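Local coordinates for protein flavin prenyltransferase UbiX (Aquifex aeolicus, PDB 2EJB) that probably makes the prenylated FMN cofactor of UbiD decarboxylases, joining a dimethylallyl group from dimethylallyl monophosphate to the flavin without needing a metal, at residues C7-S12 against P89-T94; S12-G17 against K40-E45. One frame throughout, in Å; residues are numbered along the deposited sequence.

Interaction 1 of 2, residues C7-S12 against P89-T94; sequences CITGAS and PCSTNT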
loop_
_atom_site.group_PDB
_atom_site.type_symbol
_atom_site.label_atom_id
_atom_site.label_comp_id
_atom_site.label_asym_id
_atom_site.label_seq_id
_atom_site.Cartn_x
_atom_site.Cartn_y
_atom_site.Cartn_z
ATOM N N CYS A 7 -12.392 14.661 0.966
ATOM C CA CYS A 7 -12.003 14.845 2.356
ATOM C C CYS A 7 -10.526 14.510 2.478
ATOM O O CYS A 7 -10.075 13.472 1.985
ATOM C CB CYS A 7 -12.808 13.917 3.265
ATOM S SG CYS A 7 -14.607 14.101 3.142
ATOM N N ILE A 8 -9.775 15.386 3.136
ATOM C CA ILE A 8 -8.345 15.171 3.327
ATOM C C ILE A 8 -8.072 15.051 4.819
ATOM O O ILE A 8 -8.268 16.002 5.577
ATOM C CB ILE A 8 -7.540 16.336 2.717
ATOM C CG1 ILE A 8 -7.986 16.542 1.266
ATOM C CG2 ILE A 8 -6.044 16.036 2.774
ATOM C CD1 ILE A 8 -7.235 17.636 0.528
ATOM N N THR A 9 -7.635 13.867 5.240
ATOM C CA THR A 9 -7.359 13.614 6.647
ATOM C C THR A 9 -5.884 13.741 6.993
ATOM O O THR A 9 -5.032 13.860 6.112
ATOM C CB THR A 9 -7.838 12.214 7.065
ATOM O OG1 THR A 9 -7.099 11.214 6.347
ATOM C CG2 THR A 9 -9.319 12.057 6.765
ATOM N N GLY A 10 -5.599 13.709 8.293
ATOM C CA GLY A 10 -4.234 13.829 8.768
ATOM C C GLY A 10 -3.463 12.525 8.728
ATOM O O GLY A 10 -3.472 11.746 9.686
ATOM N N ALA A 11 -2.794 12.294 7.604
ATOM C CA ALA A 11 -1.993 11.095 7.402
ATOM C C ALA A 11 -0.869 11.457 6.441
ATOM O O ALA A 11 -1.031 12.343 5.601
ATOM C CB ALA A 11 -2.852 9.977 6.814
ATOM N N SER A 12 0.270 10.784 6.569
ATOM C CA SER A 12 1.404 11.058 5.694
ATOM C C SER A 12 0.979 10.759 4.265
ATOM O O SER A 12 0.512 9.658 3.963
ATOM C CB SER A 12 2.603 10.184 6.075
ATOM O OG SER A 12 3.717 10.455 5.243
ATOM N N PRO A 89 -5.755 11.783 1.768
ATOM C CA PRO A 89 -5.552 10.400 2.205
ATOM C C PRO A 89 -6.480 10.097 3.375
ATOM O O PRO A 89 -6.962 11.009 4.038
ATOM C CB PRO A 89 -4.088 10.384 2.622
ATOM C CG PRO A 89 -3.924 11.742 3.233
ATOM C CD PRO A 89 -4.659 12.649 2.247
ATOM N N CYS A 90 -6.718 8.814 3.620
ATOM C CA CYS A 90 -7.575 8.382 4.713
ATOM C C CYS A 90 -6.714 7.766 5.815
ATOM O O CYS A 90 -6.182 6.669 5.649
ATOM C CB CYS A 90 -8.585 7.348 4.206
ATOM S SG CYS A 90 -9.690 6.693 5.485
ATOM N N SER A 91 -6.584 8.472 6.938
ATOM C CA SER A 91 -5.788 7.999 8.065
ATOM C C SER A 91 -6.392 6.710 8.609
ATOM O O SER A 91 -7.565 6.422 8.366
ATOM C CB SER A 91 -5.752 9.058 9.178
ATOM O OG SER A 91 -7.039 9.257 9.746
ATOM N N THR A 92 -5.592 5.938 9.343
ATOM C CA THR A 92 -6.067 4.685 9.910
ATOM C C THR A 92 -7.204 4.957 10.878
ATOM O O THR A 92 -8.123 4.143 11.020
ATOM C CB THR A 92 -4.932 3.916 10.642
ATOM O OG1 THR A 92 -4.299 4.772 11.603
ATOM C CG2 THR A 92 -3.898 3.428 9.636
ATOM N N ASN A 93 -7.150 6.116 11.529
ATOM C CA ASN A 93 -8.188 6.503 12.477
ATOM C C ASN A 93 -9.515 6.738 11.755
ATOM O O ASN A 93 -10.559 6.240 12.177
ATOM C CB ASN A 93 -7.759 7.765 13.247
ATOM C CG ASN A 93 -8.882 8.346 14.095
ATOM O OD1 ASN A 93 -9.479 9.360 13.741
ATOM N ND2 ASN A 93 -9.178 7.700 15.211
ATOM N N THR A 94 -9.472 7.494 10.665
ATOM C CA THR A 94 -10.675 7.777 9.887
ATOM C C THR A 94 -11.218 6.484 9.293
ATOM O O THR A 94 -12.431 6.274 9.246
ATOM C CB THR A 94 -10.379 8.787 8.762
ATOM O OG1 THR A 94 -10.178 10.077 9.342
ATOM C CG2 THR A 94 -11.530 8.854 7.764
#
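Thr9 and Pro89 meet where two neighbouring strands run out, and the Thr9 backbone and side chain both bond across the contact. Thr9 N gives a hydrogen bond to Pro89 O (3.2 Å), lying nearly in line with the carbonyl bond, with a C=O...N angle of 163°. From there the Thr9 side chain can be followed outward. CB passes close to the same carbonyl oxygen. OG1 is set between the backbone N and the carbonyl carbon (chi1 64°), which swings it toward the 89-94 chain, where Thr9 OG1 accepts a hydrogen bond from Ser91 N at 2.9 Å. The modelled approach of OG1 to Pro89 O is so short that its exact length is doubtful. On the other branch, Thr9 CG2 meets the Thr94 side chain tip to tip, 3.4 Å from Thr94 OG1.

These contacts join the C-terminal ends of strands 3-8 and 82-90, neighbours in the parallel sheet of a Rossmann-like flavoprotein fold. Loops at the C-terminal end of the sheet commonly bind the cofactor, and Gly10 to Ser12 and Ser91 to Thr94 are predicted to bind FMN.

Apolar packing adds to this: Ile8 CG2 rests on Pro89 CD at 3.7 Å, and Ala11 CB sits 4.1 Å from Pro89 CG, on a ring that follows a cis peptide bond. Ser91 itself is the N-cap of helix 92-100: Ser91 OG accepts from Thr94 N at 3.1 Å, with an N-H...O angle of 163°. An alanine here has no oxygen to offer Thr94 N, and the first turn of the helix would probably be less firmly held. Beyond the two segments, Ile107 of helix 106-117 packs on Thr9, while His108 of the same helix packs on Thr94.

Interaction 2 of 2, residues S12-G17 against K40-E45; sequences SGVIYG and KVVLKE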
loop_
_atom_site.group_PDB
_atom_site.type_symbol
_atom_site.label_atom_id
_atom_site.label_comp_id
_atom_site.label_asym_id
_atom_site.label_seq_id
_atom_site.Cartn_x
_atom_site.Cartn_y
_atom_site.Cartn_z
ATOM N N SER A 12 0.270 10.784 6.569
ATOM C CA SER A 12 1.404 11.058 5.694
ATOM C C SER A 12 0.979 10.759 4.265
ATOM O O SER A 12 0.512 9.658 3.963
ATOM C CB SER A 12 2.603 10.184 6.075
ATOM O OG SER A 12 3.717 10.455 5.243
ATOM N N GLY A 13 1.130 11.747 3.394
ATOM C CA GLY A 13 0.749 11.573 2.007
ATOM C C GLY A 13 -0.386 12.509 1.648
ATOM O O GLY A 13 -1.116 12.273 0.681
ATOM N N VAL A 14 -0.544 13.573 2.429
ATOM C CA VAL A 14 -1.598 14.540 2.166
ATOM C C VAL A 14 -1.440 15.109 0.761
ATOM O O VAL A 14 -2.385 15.659 0.196
ATOM C CB VAL A 14 -1.579 15.706 3.185
ATOM C CG1 VAL A 14 -2.210 15.265 4.493
ATOM C CG2 VAL A 14 -0.151 16.162 3.429
ATOM N N ILE A 15 -0.243 14.958 0.200
ATOM C CA ILE A 15 0.050 15.456 -1.141
ATOM C C ILE A 15 -0.848 14.794 -2.189
ATOM O O ILE A 15 -1.254 15.435 -3.159
ATOM C CB ILE A 15 1.535 15.217 -1.511
ATOM C CG1 ILE A 15 1.856 15.887 -2.850
ATOM C CG2 ILE A 15 1.833 13.727 -1.568
ATOM C CD1 ILE A 15 1.823 17.402 -2.799
ATOM N N TYR A 16 -1.154 13.512 -1.994
ATOM C CA TYR A 16 -2.022 12.784 -2.919
ATOM C C TYR A 16 -3.370 13.496 -3.022
ATOM O O TYR A 16 -3.941 13.617 -4.107
ATOM C CB TYR A 16 -2.253 11.350 -2.428
ATOM C CG TYR A 16 -1.046 10.441 -2.555
ATOM C CD1 TYR A 16 -0.547 10.086 -3.808
ATOM C CD2 TYR A 16 -0.416 9.925 -1.425
ATOM C CE1 TYR A 16 0.547 9.239 -3.934
ATOM C CE2 TYR A 16 0.685 9.073 -1.538
ATOM C CZ TYR A 16 1.159 8.737 -2.795
ATOM O OH TYR A 16 2.246 7.907 -2.914
ATOM N N GLY A 17 -3.868 13.966 -1.883
ATOM C CA GLY A 17 -5.149 14.655 -1.859
ATOM C C GLY A 17 -5.118 16.012 -2.535
ATOM O O GLY A 17 -6.113 16.462 -3.108
ATOM N N LYS A 40 -3.853 19.840 7.879
ATOM C CA LYS A 40 -3.212 21.134 7.690
ATOM C C LYS A 40 -1.746 21.088 8.123
ATOM O O LYS A 40 -0.852 21.460 7.362
ATOM C CB LYS A 40 -3.956 22.218 8.480
ATOM C CG LYS A 40 -5.427 22.385 8.115
ATOM C CD LYS A 40 -5.831 23.847 8.154
ATOM C CE LYS A 40 -7.293 24.077 7.801
ATOM N NZ LYS A 40 -7.585 25.538 7.714
ATOM N N VAL A 41 -1.503 20.616 9.341
ATOM C CA VAL A 41 -0.145 20.529 9.864
ATOM C C VAL A 41 0.743 19.641 8.996
ATOM O O VAL A 41 1.853 20.028 8.629
ATOM C CB VAL A 41 -0.146 19.991 11.313
ATOM C CG1 VAL A 41 -0.942 20.928 12.207
ATOM C CG2 VAL A 41 -0.739 18.595 11.358
ATOM N N VAL A 42 0.236 18.460 8.653
ATOM C CA VAL A 42 0.973 17.502 7.833
ATOM C C VAL A 42 1.521 18.075 6.525
ATOM O O VAL A 42 2.697 17.891 6.215
ATOM C CB VAL A 42 0.095 16.274 7.499
ATOM C CG1 VAL A 42 0.890 15.268 6.654
ATOM C CG2 VAL A 42 -0.380 15.618 8.780
ATOM N N LEU A 43 0.688 18.767 5.754
ATOM C CA LEU A 43 1.170 19.308 4.487
ATOM C C LEU A 43 2.297 20.312 4.695
ATOM O O LEU A 43 3.079 20.584 3.779
ATOM C CB LEU A 43 0.043 19.968 3.693
ATOM C CG LEU A 43 0.435 20.182 2.222
ATOM C CD1 LEU A 43 0.600 18.839 1.530
ATOM C CD2 LEU A 43 -0.618 21.014 1.514
ATOM N N LYS A 44 2.372 20.866 5.899
ATOM C CA LYS A 44 3.420 21.828 6.223
ATOM C C LYS A 44 4.674 21.045 6.583
ATOM O O LYS A 44 5.703 21.156 5.915
ATOM C CB LYS A 44 3.018 22.703 7.415
ATOM C CG LYS A 44 1.821 23.616 7.188
ATOM C CD LYS A 44 1.582 24.468 8.429
ATOM C CE LYS A 44 0.418 25.428 8.253
ATOM N NZ LYS A 44 0.227 26.245 9.486
ATOM N N GLU A 45 4.573 20.249 7.644
ATOM C CA GLU A 45 5.689 19.437 8.108
ATOM C C GLU A 45 6.176 18.455 7.046
ATOM O O GLU A 45 7.179 17.773 7.248
ATOM C CB GLU A 45 5.334 18.965 9.529
ATOM C CG GLU A 45 5.248 19.821 10.794
ATOM C CD GLU A 45 4.949 19.250 12.161
ATOM O OE1 GLU A 45 4.554 18.099 12.334
ATOM O OE2 GLU A 45 4.828 20.130 13.001
#
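The backbones come nearest at Val14 and Leu43, whose CA atoms lie 6.0 Å apart as the first turn of helix 14-26 faces the end of helix 37-45. The approach is filled by Val14: both its methyls touch Val42, and CG2 also touches Leu43. A chi1 of -78° puts Val14 CG1 anti to the carbonyl carbon and leaves CG2 between the backbone N and the carbonyl carbon. Val14 CG2 is 3.4 Å from Leu43 CD1, tighter than usual van der Waals contact, and 3.5 Å from Val42 CG1. Val14 CG1 lies 3.8 Å from Val42 CG1. The Leu43 side chain starts off to one side, and its outer end bends back until CD1 reaches the valine. Val42 CG1 also lies 4.3 Å from Ser12 CA, so the contact extends into the loop ahead of the helix.

That loop is held by polar bonds from elsewhere. Glu46, just past helix 37-45, accepts from Gly13 N through OE1 and is hydrogen-bonded through OE2 to Ser12 OG; Ser12 OG also bonds Phe155 N of the second subunit. At Gly13 a side chain would be jammed against the preceding carbonyl oxygen. Such a glycine-containing turn, leading from the first strand into the first helix of a beta-alpha-beta unit, is characteristic of Rossmann-like nucleotide-binding folds, and here Ser12 belongs to the predicted FMN site.

How the interactions relate
The two contacts illustrate how one loop can serve two partners: Ser12 belongs to both, and interaction 2 is nested within the chain loop that interaction 1 closes. Interaction 1 is buried and joins adjacent strand ends through backbone and threonine hydrogen bonds together with packing on Pro89. Interaction 2, further from the chain's centre and partly open, joins two helix ends mainly through aliphatic side-chain packing. The centres of interaction 1 and interaction 2 are about 9 Å apart, and the two touch directly. Val14 packs on both sides, against Thr9 O and Pro89 CD and against the other helix, and Val42 CG1 reaches Ala11 O. Interaction 1 holds seven residues of the predicted FMN site, interaction 2 only the shared Ser12.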